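Local coordinates for protein nickel-dependent hydrogenase large subunit (Allochromatium vinosum, PDB 3MYR) that forms the nickel-iron-bearing large subunit of a membrane-bound heterodimeric hydrogenase, which oxidises molecular hydrogen and passes the electrons to an acceptor, at residues 49-54 with 471-476; 71-76 with 90-95; 195-200 with 247-252; 269-274 with 546-551; 314-317 with 322-325. One frame throughout, in Å; residues are numbered along the deposited sequence.

Five contacts of one chain illustrate how the chemistry of a contact follows its place in the fold. Interactions 1 to 4 are buried, whereas interaction 5 is partly exposed and leans on bridging waters. Interactions 1 and 2 touch, since Pro50, Ala53 and Trp54 pack on the helix that carries Ser72, Val73 and Val76; in one a tryptophan meets a salt-bridged turn, in the other two arginines share a water. Interaction 3 pairs antiparallel helices through stacked rings. Interaction 4, its centre about 45 Å from that of interaction 1, puts an arginine chain over a tryptophan. Interaction 5 ties a loop to the residue just before a strand through a carboxylate.

Interaction 1 of 5, residues 49-54 with 471-476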
# COMPACT_ATOMS: atom_id res chain seq x y z
N ASP B 49 -13.36 16.06 -12.47
CA ASP B 49 -13.46 17.06 -11.43
C ASP B 49 -12.31 16.93 -10.42
O ASP B 49 -12.13 15.86 -9.86
CB ASP B 49 -14.78 16.90 -10.70
CG ASP B 49 -15.11 18.15 -9.82
OD1 ASP B 49 -14.25 18.63 -9.02
OD2 ASP B 49 -16.20 18.72 -10.01
N PRO B 50 -11.50 17.99 -10.20
CA PRO B 50 -10.39 17.97 -9.20
C PRO B 50 -10.87 17.57 -7.82
O PRO B 50 -10.07 16.97 -7.07
CB PRO B 50 -9.94 19.45 -9.11
CG PRO B 50 -10.22 19.93 -10.62
CD PRO B 50 -11.57 19.29 -10.92
N ARG B 51 -12.13 17.83 -7.46
CA ARG B 51 -12.58 17.41 -6.11
C ARG B 51 -12.66 15.88 -6.06
O ARG B 51 -12.62 15.33 -4.96
CB ARG B 51 -13.92 18.04 -5.74
CG ARG B 51 -13.75 19.58 -5.59
CD ARG B 51 -15.12 20.19 -5.48
NE ARG B 51 -15.92 19.91 -6.65
CZ ARG B 51 -17.25 20.07 -6.71
NH1 ARG B 51 -17.92 20.62 -5.70
NH2 ARG B 51 -17.89 19.78 -7.84
N ASP B 52 -12.85 15.21 -7.21
CA ASP B 52 -12.95 13.71 -7.23
C ASP B 52 -11.57 13.04 -7.29
O ASP B 52 -11.49 11.82 -7.11
CB ASP B 52 -13.68 13.21 -8.50
CG ASP B 52 -15.17 13.62 -8.58
OD1 ASP B 52 -15.64 14.34 -7.69
OD2 ASP B 52 -15.86 13.21 -9.57
N ALA B 53 -10.51 13.77 -7.70
CA ALA B 53 -9.23 13.13 -7.97
C ALA B 53 -8.77 12.19 -6.81
O ALA B 53 -8.30 11.08 -7.06
CB ALA B 53 -8.15 14.16 -8.32
N TRP B 54 -8.94 12.62 -5.56
CA TRP B 54 -8.39 11.89 -4.45
C TRP B 54 -8.89 10.47 -4.46
O TRP B 54 -8.13 9.57 -4.07
CB TRP B 54 -8.62 12.53 -3.08
CG TRP B 54 -10.08 12.44 -2.70
CD1 TRP B 54 -11.04 13.41 -2.92
CD2 TRP B 54 -10.76 11.35 -2.07
NE1 TRP B 54 -12.25 12.98 -2.48
CE2 TRP B 54 -12.13 11.73 -1.96
CE3 TRP B 54 -10.37 10.05 -1.66
CZ2 TRP B 54 -13.13 10.87 -1.41
CZ3 TRP B 54 -11.38 9.19 -1.10
CH2 TRP B 54 -12.72 9.60 -1.00
N SER B 471 -17.47 27.09 -9.55
CA SER B 471 -17.70 28.43 -10.04
C SER B 471 -16.94 29.45 -9.16
O SER B 471 -16.82 30.59 -9.54
CB SER B 471 -19.22 28.72 -10.06
OG SER B 471 -19.74 28.67 -8.75
N SER B 472 -16.35 29.03 -8.03
CA SER B 472 -15.60 30.01 -7.22
C SER B 472 -14.10 29.96 -7.55
O SER B 472 -13.32 30.75 -6.99
CB SER B 472 -15.80 29.78 -5.73
OG SER B 472 -15.23 28.50 -5.34
N TRP B 473 -13.68 29.03 -8.41
CA TRP B 473 -12.23 28.86 -8.72
C TRP B 473 -11.79 29.81 -9.89
O TRP B 473 -12.60 30.13 -10.74
CB TRP B 473 -11.99 27.44 -9.18
CG TRP B 473 -12.46 26.38 -8.25
CD1 TRP B 473 -12.84 26.50 -6.93
CD2 TRP B 473 -12.56 25.01 -8.58
NE1 TRP B 473 -13.23 25.29 -6.44
CE2 TRP B 473 -13.07 24.34 -7.43
CE3 TRP B 473 -12.32 24.27 -9.76
CZ2 TRP B 473 -13.33 22.92 -7.42
CZ3 TRP B 473 -12.52 22.86 -9.75
CH2 TRP B 473 -13.07 22.21 -8.58
N PRO B 474 -10.50 30.21 -9.94
CA PRO B 474 -9.97 30.88 -11.15
C PRO B 474 -10.05 29.90 -12.33
O PRO B 474 -10.05 28.68 -12.11
CB PRO B 474 -8.49 31.12 -10.81
CG PRO B 474 -8.30 30.64 -9.35
CD PRO B 474 -9.43 29.69 -9.08
N SER B 475 -10.11 30.40 -13.56
CA SER B 475 -10.34 29.50 -14.66
C SER B 475 -9.03 28.78 -15.01
O SER B 475 -9.03 27.74 -15.69
CB SER B 475 -10.94 30.27 -15.82
OG SER B 475 -9.97 31.17 -16.25
N ARG B 476 -7.92 29.26 -14.45
CA ARG B 476 -6.63 28.54 -14.56
C ARG B 476 -6.00 28.47 -13.17
O ARG B 476 -5.90 29.49 -12.51
CB ARG B 476 -5.65 29.31 -15.46
CG ARG B 476 -6.15 29.52 -16.87
CD ARG B 476 -5.97 28.25 -17.68
NE ARG B 476 -6.42 28.38 -19.07
CZ ARG B 476 -7.67 28.16 -19.49
NH1 ARG B 476 -8.63 27.83 -18.64
NH2 ARG B 476 -7.96 28.26 -20.77
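The indole of Trp473 reaches residues 49-51 with its six-membered ring, meeting an Asx turn in which Asp49 OD1 accepts a hydrogen bond from the backbone N of Arg51 at 2.8 Å. Three neighbours gather round its outer carbons. Pro50 lies against CZ3 of Trp473 through CG, 3.8 Å away, with CD close behind; this is the apolar part of the contact. Arg51 brings its aliphatic chain to the adjoining corner, where CD approaches CZ2 of Trp473 at the ring edge, likewise at 3.8 Å. Between them Asp49 OD1 faces CH2 of Trp473 in the ring plane, the carboxylate standing nearly perpendicular to the indole, so that an oxygen meets the positive rim of an aromatic system.

One shell out, the turn is stiffened by a side-on grip. Arg51 NE donates to Asp49 OD1 and Arg51 NH2 to Asp49 OD2, the latter at 2.9 Å, both bonds nearly straight and in the guanidinium plane, although both nitrogens stand well out of the carboxylate plane. A bend at chi3 (-59°) folds the arginine back on the aspartate two residues before it. The guanidinium also makes a cation-pi contact with Trp468, and Tyr262 of the small subunit packs on Arg51. Pro50 rests on Ile494 and Ile496, joining the turn to strand 488-497, while Leu80 supports Trp473 from helix 67-80. The contact thus ties the turn leading into helix 53-58 to the loop before strand 476-485. At the far end of the indole, Trp473 NE1 donates to the backbone oxygen of Leu467.

Interaction 2 of 5, residues 71-76 with 90-95; sequences ASVRAV and LIRNLM
Van der Waals contact between Val73 and Arg92 links helices 67-80 and 86-112 across a gap spanned by arginine side chains; the two helices are consecutive in the chain and part of the helical body of the hydrogenase large subunit. The methyl CG2 of Val73 lies over one face of the Arg92 guanidinium, 3.2 Å above its plane and displaced toward the rim, with NH2 of Arg92 its nearest atom at 3.3 Å. CG2 sits between the backbone N and the carbonyl carbon of its own residue, a placement that turns this methyl toward helix 86-112. Arg74 adds a looser van der Waals touch, its CG 4.1 Å from Arg92 NH1.

Water-mediated bonding provides the polar link. The two arginine chains, both extended from CG to NE, slide past each other in opposite directions, and one water accepts from Arg74 NE and from Arg92 NH1, each at 2.9 Å. It lies in the plane of both guanidinium groups, which are turned 50° from one another. The two charged groups do not touch directly: Arg74 NE and Arg92 NH1 remain 4.8 Å apart.

Ionic partners lie beyond the two segments. Arg92 NH2 forms a salt bridge with Glu77 and a hydrogen bond to Gly221 O, while Arg74 pairs with Asp286 and donates to Ile482 O. Each buried cation therefore has its own carboxylate, which probably offsets the cost of placing like charges side by side. A guanidinium face, which offers no N-H, can take an apolar methyl while NH1 and NH2 find oxygen acceptors at the edge.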
# COMPACT_ATOMS: atom_id res chain seq x y z
N ALA B 71 -2.21 13.44 -0.57
CA ALA B 71 -1.44 14.23 -1.53
C ALA B 71 -2.39 14.91 -2.54
O ALA B 71 -2.18 16.08 -2.91
CB ALA B 71 -0.45 13.32 -2.28
N SER B 72 -3.44 14.19 -2.94
CA SER B 72 -4.40 14.71 -3.89
C SER B 72 -5.18 15.90 -3.36
O SER B 72 -5.25 16.93 -4.03
CB SER B 72 -5.39 13.63 -4.37
OG SER B 72 -6.20 14.16 -5.38
N VAL B 73 -5.73 15.81 -2.16
CA VAL B 73 -6.60 16.94 -1.67
C VAL B 73 -5.62 18.10 -1.37
O VAL B 73 -5.98 19.27 -1.53
CB VAL B 73 -7.44 16.58 -0.39
CG1 VAL B 73 -8.54 15.52 -0.73
CG2 VAL B 73 -6.54 16.04 0.70
N ARG B 74 -4.41 17.79 -0.91
CA ARG B 74 -3.40 18.87 -0.69
C ARG B 74 -3.02 19.57 -2.02
O ARG B 74 -2.74 20.78 -2.02
CB ARG B 74 -2.11 18.33 -0.09
CG ARG B 74 -2.20 18.08 1.42
CD ARG B 74 -0.91 17.48 1.97
NE ARG B 74 -1.00 17.24 3.43
CZ ARG B 74 -0.04 16.66 4.15
NH1 ARG B 74 1.06 16.24 3.56
NH2 ARG B 74 -0.20 16.46 5.47
N ALA B 75 -3.02 18.81 -3.14
CA ALA B 75 -2.66 19.40 -4.44
C ALA B 75 -3.73 20.38 -4.83
O ALA B 75 -3.42 21.52 -5.30
CB ALA B 75 -2.53 18.28 -5.56
N VAL B 76 -4.99 19.95 -4.69
CA VAL B 76 -6.13 20.83 -4.94
C VAL B 76 -6.18 22.08 -4.01
O VAL B 76 -6.36 23.22 -4.49
CB VAL B 76 -7.49 20.11 -4.97
CG1 VAL B 76 -8.59 21.14 -5.41
CG2 VAL B 76 -7.45 18.90 -5.98
N LEU B 90 -5.21 18.30 12.27
CA LEU B 90 -4.87 17.34 13.33
C LEU B 90 -5.37 15.96 13.00
O LEU B 90 -4.69 14.94 13.24
CB LEU B 90 -5.50 17.74 14.65
CG LEU B 90 -4.70 18.72 15.54
CD1 LEU B 90 -3.24 18.98 15.32
CD2 LEU B 90 -5.44 19.80 16.13
N ILE B 91 -6.60 15.89 12.51
CA ILE B 91 -7.12 14.60 12.10
C ILE B 91 -6.29 13.98 10.95
O ILE B 91 -5.96 12.80 11.02
CB ILE B 91 -8.62 14.64 11.79
CG1 ILE B 91 -9.37 14.84 13.13
CG2 ILE B 91 -9.07 13.27 11.01
CD1 ILE B 91 -10.92 15.34 12.95
N ARG B 92 -5.87 14.80 9.97
CA ARG B 92 -5.06 14.27 8.92
C ARG B 92 -3.71 13.76 9.48
O ARG B 92 -3.29 12.70 9.08
CB ARG B 92 -4.82 15.24 7.78
CG ARG B 92 -6.02 15.36 6.80
CD ARG B 92 -5.74 16.51 5.73
NE ARG B 92 -6.86 16.75 4.83
CZ ARG B 92 -6.84 17.64 3.84
NH1 ARG B 92 -5.69 18.30 3.56
NH2 ARG B 92 -7.93 17.81 3.11
N ASN B 93 -3.07 14.51 10.37
CA ASN B 93 -1.83 14.06 10.97
C ASN B 93 -2.02 12.72 11.67
O ASN B 93 -1.17 11.83 11.55
CB ASN B 93 -1.27 15.05 12.02
CG ASN B 93 -0.65 16.29 11.42
OD1 ASN B 93 -0.28 17.24 12.17
ND2 ASN B 93 -0.53 16.34 10.10
N LEU B 94 -3.05 12.63 12.51
CA LEU B 94 -3.34 11.38 13.21
C LEU B 94 -3.52 10.18 12.26
O LEU B 94 -2.98 9.08 12.48
CB LEU B 94 -4.60 11.57 14.06
CG LEU B 94 -4.39 12.38 15.36
CD1 LEU B 94 -5.76 12.88 15.92
CD2 LEU B 94 -3.65 11.51 16.42
N MET B 95 -4.26 10.39 11.16
CA MET B 95 -4.49 9.31 10.19
C MET B 95 -3.18 8.98 9.50
O MET B 95 -2.90 7.82 9.22
CB MET B 95 -5.54 9.76 9.17
CG MET B 95 -6.94 9.89 9.79
SD MET B 95 -8.20 10.44 8.58
CE MET B 95 -7.38 11.62 7.50
O HOH W 1 -3.07 18.73 4.79

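Interaction 3 of 5, residues 195-200 with 247-252; sequences LAWQRD and QSMRTF
Trp197 and Phe252 form an offset stack at the heart of an antiparallel helix pair, in which residues 195-200 and 247-252 run at 151° with their axes 10.7 Å apart. The phenyl ring lies over the five-membered ring of the indole, centroids 4.2 Å apart and planes tilted by 16°. Two CH-pi contacts tighten the overlap from both ends: Phe252 CB sits 3.5 Å from the centroid of the Trp197 five-membered ring, and Trp197 CB lies over the phenyl face. Both side chains point CG anti to the backbone N (Trp197 chi1 168°), which carries each ring across to the other helix. At the indole edge Trp197 NE1 donates to Ser248 O over 3.2 Å, reaching it from above the carbonyl plane. Phe252 N arrives at the same oxygen from the opposite face, so a helical acceptor serves a second donor.

The packing loosens outward. Met249 CG stands 4.3 Å from Trp197 CZ2, and Ser248, partly exposed, borders the contact chiefly through its backbone. Val105 of helix 86-112 packs on both rings; Trp140 also meets Phe252 edge-to-face. A leucine in place of Trp197 would probably leave the face of Phe252 without its stacking partner and Ser248 O with one donor fewer. Apolar faces thus hold the helices together, while Ser248 O takes up the one polar group of the indole, its N-H.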
# COMPACT_ATOMS: atom_id res chain seq x y z
N LEU B 195 -0.25 -9.78 12.90
CA LEU B 195 -1.46 -9.82 12.09
C LEU B 195 -2.69 -9.46 12.94
O LEU B 195 -3.58 -8.81 12.43
CB LEU B 195 -1.73 -11.20 11.45
CG LEU B 195 -0.76 -11.65 10.41
CD1 LEU B 195 -0.92 -13.20 10.23
CD2 LEU B 195 -1.10 -10.84 9.13
N ALA B 196 -2.79 -9.96 14.19
CA ALA B 196 -3.95 -9.61 15.04
C ALA B 196 -3.90 -8.10 15.39
O ALA B 196 -4.91 -7.41 15.41
CB ALA B 196 -3.96 -10.45 16.31
N TRP B 197 -2.71 -7.61 15.70
CA TRP B 197 -2.59 -6.21 16.09
C TRP B 197 -2.95 -5.27 14.90
O TRP B 197 -3.66 -4.24 15.07
CB TRP B 197 -1.11 -5.94 16.54
CG TRP B 197 -0.82 -4.48 16.68
CD1 TRP B 197 -1.02 -3.68 17.80
CD2 TRP B 197 -0.29 -3.63 15.65
NE1 TRP B 197 -0.61 -2.38 17.49
CE2 TRP B 197 -0.12 -2.35 16.20
CE3 TRP B 197 0.14 -3.85 14.32
CZ2 TRP B 197 0.34 -1.26 15.44
CZ3 TRP B 197 0.53 -2.77 13.55
CH2 TRP B 197 0.68 -1.49 14.14
N GLN B 198 -2.53 -5.64 13.70
CA GLN B 198 -2.74 -4.71 12.56
C GLN B 198 -4.22 -4.51 12.24
O GLN B 198 -4.62 -3.41 11.91
CB GLN B 198 -1.92 -5.09 11.32
CG GLN B 198 -2.23 -6.43 10.65
CD GLN B 198 -3.50 -6.43 9.82
OE1 GLN B 198 -3.95 -5.40 9.26
NE2 GLN B 198 -4.10 -7.60 9.76
N ARG B 199 -5.03 -5.55 12.40
CA ARG B 199 -6.42 -5.47 11.98
C ARG B 199 -7.21 -4.74 13.06
O ARG B 199 -8.19 -4.04 12.76
CB ARG B 199 -7.05 -6.85 11.70
CG ARG B 199 -7.14 -7.84 12.92
CD ARG B 199 -7.81 -9.19 12.43
NE ARG B 199 -7.04 -9.77 11.32
CZ ARG B 199 -6.15 -10.76 11.47
NH1 ARG B 199 -5.47 -11.21 10.41
NH2 ARG B 199 -6.04 -11.39 12.65
N ASP B 200 -6.71 -4.78 14.27
CA ASP B 200 -7.24 -3.85 15.25
C ASP B 200 -6.88 -2.39 15.04
O ASP B 200 -7.75 -1.49 15.09
CB ASP B 200 -6.79 -4.28 16.63
CG ASP B 200 -7.96 -4.79 17.42
OD1 ASP B 200 -8.55 -5.85 16.94
OD2 ASP B 200 -8.41 -3.96 18.32
N GLN B 247 -2.81 4.06 22.15
CA GLN B 247 -2.12 3.30 23.16
C GLN B 247 -1.70 1.89 22.71
O GLN B 247 -0.52 1.50 22.96
CB GLN B 247 -3.00 3.20 24.38
CG GLN B 247 -2.40 2.60 25.58
CD GLN B 247 -3.34 2.86 26.79
OE1 GLN B 247 -4.09 3.90 26.84
NE2 GLN B 247 -3.37 1.90 27.73
N SER B 248 -2.60 1.11 22.07
CA SER B 248 -2.09 -0.14 21.53
C SER B 248 -1.09 -0.02 20.42
O SER B 248 -0.25 -0.89 20.27
CB SER B 248 -3.12 -1.22 21.20
OG SER B 248 -4.24 -0.62 20.78
N MET B 249 -1.14 1.05 19.64
CA MET B 249 -0.06 1.32 18.67
C MET B 249 1.27 1.55 19.36
O MET B 249 2.26 0.92 18.98
CB MET B 249 -0.38 2.53 17.80
CG MET B 249 -1.53 2.29 16.85
SD MET B 249 -1.77 3.88 16.01
CE MET B 249 -3.55 3.92 15.83
N ARG B 250 1.27 2.41 20.40
CA ARG B 250 2.48 2.71 21.14
C ARG B 250 3.08 1.43 21.73
O ARG B 250 4.31 1.20 21.67
CB ARG B 250 2.24 3.69 22.30
CG ARG B 250 3.56 4.22 22.90
CD ARG B 250 3.28 5.61 23.56
NE ARG B 250 4.49 6.44 23.76
CZ ARG B 250 5.35 6.29 24.78
NH1 ARG B 250 6.39 7.09 24.90
NH2 ARG B 250 5.18 5.35 25.68
N THR B 251 2.26 0.63 22.38
CA THR B 251 2.75 -0.54 23.07
C THR B 251 3.38 -1.51 22.07
O THR B 251 4.42 -2.08 22.35
CB THR B 251 1.57 -1.27 23.77
OG1 THR B 251 1.05 -0.37 24.71
CG2 THR B 251 2.07 -2.52 24.60
N PHE B 252 2.74 -1.71 20.91
CA PHE B 252 3.26 -2.76 19.97
C PHE B 252 4.59 -2.30 19.38
O PHE B 252 5.55 -3.10 19.28
CB PHE B 252 2.25 -3.11 18.89
CG PHE B 252 2.53 -4.40 18.19
CD1 PHE B 252 3.32 -4.44 17.02
CD2 PHE B 252 2.05 -5.59 18.69
CE1 PHE B 252 3.62 -5.70 16.38
CE2 PHE B 252 2.34 -6.84 18.05
CZ PHE B 252 3.07 -6.85 16.86

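Interaction 4 of 5, residues 269-274 with 546-551; sequences KDWGER and LRTIHS
Arg547, on helix 543-551, runs across the indole of Trp271, its side chain and the ring crossing at about a right angle. At its root, CB of Arg547 stands 3.8 Å from Trp271 CZ3. Kept extended from CG to NE (chi3 180°), the chain next lays CD over the ring face, 3.9 Å from the centroid of the Trp271 six-membered ring, in a CH-pi contact. NE donates to Asp115 O. At the tip, NH2 donates to Ala176 O, whereas NH1 of Arg547 comes within 3.4 Å of Trp271 NE1; both are donors and no hydrogen bond joins them. The guanidinium plane is turned 75° from the indole.

The opposite face of the same ring carries Arg274, whose NH1 lies 3.2 Å above the plane while donating to Asp270 OD1. Thr548 approaches at the edge, OG1 being 3.3 Å from Trp271 CZ3, and that hydroxyl also pairs with Thr426. The contact fastens the 3-10 turn after helix 236-265 to a helix near the C-terminus. Arg547 contributes its methylenes to the aromatic face, while backbone oxygens take up NE and NH2, so its interaction with Trp271 is largely apolar despite its charge.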
# COMPACT_ATOMS: atom_id res chain seq x y z
N LYS B 269 25.23 -7.54 11.04
CA LYS B 269 25.86 -6.25 11.15
C LYS B 269 26.61 -6.00 9.86
O LYS B 269 26.72 -4.84 9.45
CB LYS B 269 26.85 -6.22 12.32
CG LYS B 269 26.17 -6.03 13.72
CD LYS B 269 27.27 -6.27 14.81
CE LYS B 269 26.68 -6.22 16.20
NZ LYS B 269 27.74 -6.03 17.26
N ASP B 270 27.08 -7.06 9.19
CA ASP B 270 27.73 -6.89 7.87
C ASP B 270 26.73 -6.36 6.79
O ASP B 270 27.15 -5.78 5.77
CB ASP B 270 28.38 -8.20 7.38
CG ASP B 270 27.36 -9.33 7.25
OD1 ASP B 270 27.20 -9.92 6.15
OD2 ASP B 270 26.63 -9.59 8.25
N TRP B 271 25.42 -6.44 7.05
CA TRP B 271 24.42 -5.86 6.12
C TRP B 271 24.38 -4.36 6.34
O TRP B 271 23.60 -3.64 5.70
CB TRP B 271 23.02 -6.54 6.29
CG TRP B 271 23.08 -7.87 5.56
CD1 TRP B 271 23.65 -9.03 6.02
CD2 TRP B 271 22.73 -8.11 4.19
NE1 TRP B 271 23.63 -9.99 5.03
CE2 TRP B 271 23.07 -9.47 3.90
CE3 TRP B 271 22.14 -7.31 3.18
CZ2 TRP B 271 22.89 -10.04 2.62
CZ3 TRP B 271 21.87 -7.88 1.96
CH2 TRP B 271 22.28 -9.25 1.66
N GLY B 272 25.19 -3.90 7.29
CA GLY B 272 25.39 -2.46 7.46
C GLY B 272 26.51 -1.99 6.53
O GLY B 272 26.89 -0.82 6.55
N GLU B 273 26.99 -2.86 5.63
CA GLU B 273 28.10 -2.48 4.75
C GLU B 273 27.76 -2.65 3.31
O GLU B 273 28.67 -2.56 2.44
CB GLU B 273 29.37 -3.32 5.07
CG GLU B 273 29.81 -3.18 6.56
CD GLU B 273 31.02 -4.09 6.89
OE1 GLU B 273 32.00 -4.02 6.10
OE2 GLU B 273 30.98 -4.85 7.92
N ARG B 274 26.50 -2.92 3.01
CA ARG B 274 26.12 -3.03 1.62
C ARG B 274 24.76 -2.40 1.41
O ARG B 274 24.00 -2.24 2.37
CB ARG B 274 26.14 -4.52 1.13
CG ARG B 274 25.21 -5.48 1.84
CD ARG B 274 25.38 -6.96 1.36
NE ARG B 274 26.76 -7.42 1.61
CZ ARG B 274 27.12 -8.03 2.74
NH1 ARG B 274 26.20 -8.35 3.68
NH2 ARG B 274 28.38 -8.37 2.92
N LEU B 546 16.82 -10.22 -2.25
CA LEU B 546 15.57 -9.95 -1.59
C LEU B 546 15.82 -9.10 -0.35
O LEU B 546 15.07 -8.21 -0.08
CB LEU B 546 14.87 -11.27 -1.21
CG LEU B 546 14.47 -12.19 -2.39
CD1 LEU B 546 13.72 -13.42 -1.84
CD2 LEU B 546 13.62 -11.49 -3.40
N ARG B 547 16.84 -9.43 0.44
CA ARG B 547 17.04 -8.66 1.68
C ARG B 547 17.15 -7.17 1.39
O ARG B 547 16.56 -6.39 2.08
CB ARG B 547 18.34 -9.12 2.39
CG ARG B 547 18.14 -10.34 3.17
CD ARG B 547 19.46 -10.90 3.73
NE ARG B 547 19.14 -12.09 4.48
CZ ARG B 547 19.97 -12.75 5.28
NH1 ARG B 547 21.25 -12.41 5.39
NH2 ARG B 547 19.50 -13.80 5.93
N THR B 548 17.92 -6.81 0.36
CA THR B 548 18.18 -5.42 0.02
C THR B 548 16.99 -4.79 -0.70
O THR B 548 16.50 -3.70 -0.30
CB THR B 548 19.47 -5.27 -0.77
OG1 THR B 548 20.58 -5.49 0.11
CG2 THR B 548 19.65 -3.84 -1.39
N ILE B 549 16.43 -5.53 -1.65
CA ILE B 549 15.25 -4.96 -2.36
C ILE B 549 14.10 -4.73 -1.32
O ILE B 549 13.52 -3.67 -1.29
CB ILE B 549 14.82 -5.85 -3.58
CG1 ILE B 549 15.84 -5.76 -4.76
CG2 ILE B 549 13.42 -5.49 -4.11
CD1 ILE B 549 16.22 -4.38 -5.22
N HIS B 550 13.84 -5.70 -0.45
CA HIS B 550 12.73 -5.57 0.52
C HIS B 550 13.02 -4.44 1.50
O HIS B 550 12.10 -3.79 1.99
CB HIS B 550 12.53 -6.87 1.30
CG HIS B 550 11.91 -7.97 0.50
ND1 HIS B 550 12.25 -9.30 0.68
CD2 HIS B 550 10.93 -7.96 -0.44
CE1 HIS B 550 11.50 -10.05 -0.12
NE2 HIS B 550 10.70 -9.26 -0.81
N SER B 551 14.30 -4.14 1.76
CA SER B 551 14.59 -3.06 2.70
C SER B 551 14.07 -1.71 2.20
O SER B 551 13.91 -0.81 3.01
CB SER B 551 16.09 -2.94 3.04
OG SER B 551 16.86 -2.45 1.92

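Interaction 5 of 5, residues 314-317 with 322-325; sequences HEVD and GEIQ
Glu323 OE1 accepts a hydrogen bond from the backbone N of Asp317 over 2.7 Å, nearly straight at 171°, and takes a second from the indole N-H of Trp381. The amide comes from above the carboxylate plane, 44° out of it. Extended beyond CG, and with CG anti to its own backbone N (chi1 162°), the glutamate side chain reaches back toward the preceding loop. Its other oxygen, Glu323 OE2, receives a 2.6 Å bond from a water that also donates to Glu315 O. Apolar atoms fill in around the carboxylate: Val316 CG1 lies 3.7 Å from Glu323 OE1, and Asp317 CB 3.5 Å from Glu323 OE2.

Residues 314-317 and 322-325 flank a tight reversal of the chain that leads into strand 324-327, which pairs antiparallel with strand 378-381. Inside this reversal Asp317 OD2 accepts from Glu319 N. A second water crosses between the two arms, donating to Asp317 O and accepting from Ile324 N at 3.0 Å. Replacing Glu323 by an alanine would probably leave the amide of Asp317 and the indole N-H of Trp381 without their shared acceptor. Val316 and Ile324 both pack on Trp381. The carboxylate of Asp317 turns elsewhere, its OD1 staying 5.0 Å from Glu323 OE2.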
# COMPACT_ATOMS: atom_id res chain seq x y z
N HIS B 314 20.37 20.83 1.45
CA HIS B 314 20.03 21.66 0.28
C HIS B 314 18.52 21.88 0.23
O HIS B 314 17.74 21.01 0.59
CB HIS B 314 20.48 20.97 -0.97
CG HIS B 314 21.95 20.68 -1.00
ND1 HIS B 314 22.86 21.56 -1.55
CD2 HIS B 314 22.67 19.66 -0.49
CE1 HIS B 314 24.08 21.06 -1.43
NE2 HIS B 314 24.00 19.91 -0.78
N GLU B 315 18.10 23.06 -0.19
CA GLU B 315 16.69 23.40 -0.29
C GLU B 315 16.04 22.72 -1.48
O GLU B 315 16.67 22.55 -2.52
CB GLU B 315 16.51 24.92 -0.45
CG GLU B 315 17.04 25.65 0.75
CD GLU B 315 16.84 27.17 0.68
OE1 GLU B 315 16.91 27.79 -0.42
OE2 GLU B 315 16.64 27.75 1.77
N VAL B 316 14.75 22.44 -1.35
CA VAL B 316 13.97 21.75 -2.33
C VAL B 316 12.87 22.70 -2.75
O VAL B 316 12.20 23.29 -1.91
CB VAL B 316 13.42 20.42 -1.75
CG1 VAL B 316 12.51 19.73 -2.79
CG2 VAL B 316 14.61 19.47 -1.42
N ASP B 317 12.73 22.84 -4.07
CA ASP B 317 11.68 23.63 -4.69
C ASP B 317 10.87 22.69 -5.64
O ASP B 317 11.39 22.14 -6.67
CB ASP B 317 12.37 24.79 -5.45
CG ASP B 317 11.37 25.76 -6.15
OD1 ASP B 317 11.85 26.80 -6.67
OD2 ASP B 317 10.15 25.45 -6.29
N GLY B 322 13.49 23.01 -13.68
CA GLY B 322 14.79 22.34 -13.84
C GLY B 322 15.19 21.51 -12.64
O GLY B 322 16.32 21.01 -12.54
N GLU B 323 14.31 21.37 -11.66
CA GLU B 323 14.78 20.68 -10.48
C GLU B 323 14.30 19.20 -10.41
O GLU B 323 15.10 18.26 -10.67
CB GLU B 323 14.51 21.54 -9.25
CG GLU B 323 14.55 20.80 -7.91
CD GLU B 323 14.68 21.76 -6.70
OE1 GLU B 323 14.46 21.32 -5.57
OE2 GLU B 323 15.01 22.95 -6.90
N ILE B 324 13.02 18.98 -10.15
CA ILE B 324 12.44 17.62 -10.23
C ILE B 324 11.99 17.37 -11.66
O ILE B 324 11.12 18.10 -12.18
CB ILE B 324 11.24 17.45 -9.33
CG1 ILE B 324 11.70 17.52 -7.86
CG2 ILE B 324 10.53 16.09 -9.60
CD1 ILE B 324 10.61 17.71 -6.87
N GLN B 325 12.56 16.33 -12.28
CA GLN B 325 12.13 15.97 -13.63
C GLN B 325 12.05 14.49 -13.74
O GLN B 325 12.84 13.81 -13.10
CB GLN B 325 13.17 16.43 -14.68
CG GLN B 325 13.55 17.90 -14.62
CD GLN B 325 14.70 18.24 -15.58
OE1 GLN B 325 14.47 18.90 -16.53
NE2 GLN B 325 15.94 17.80 -15.27
O HOH W 2 16.07 24.06 -4.74
O HOH W 3 10.96 20.90 -9.03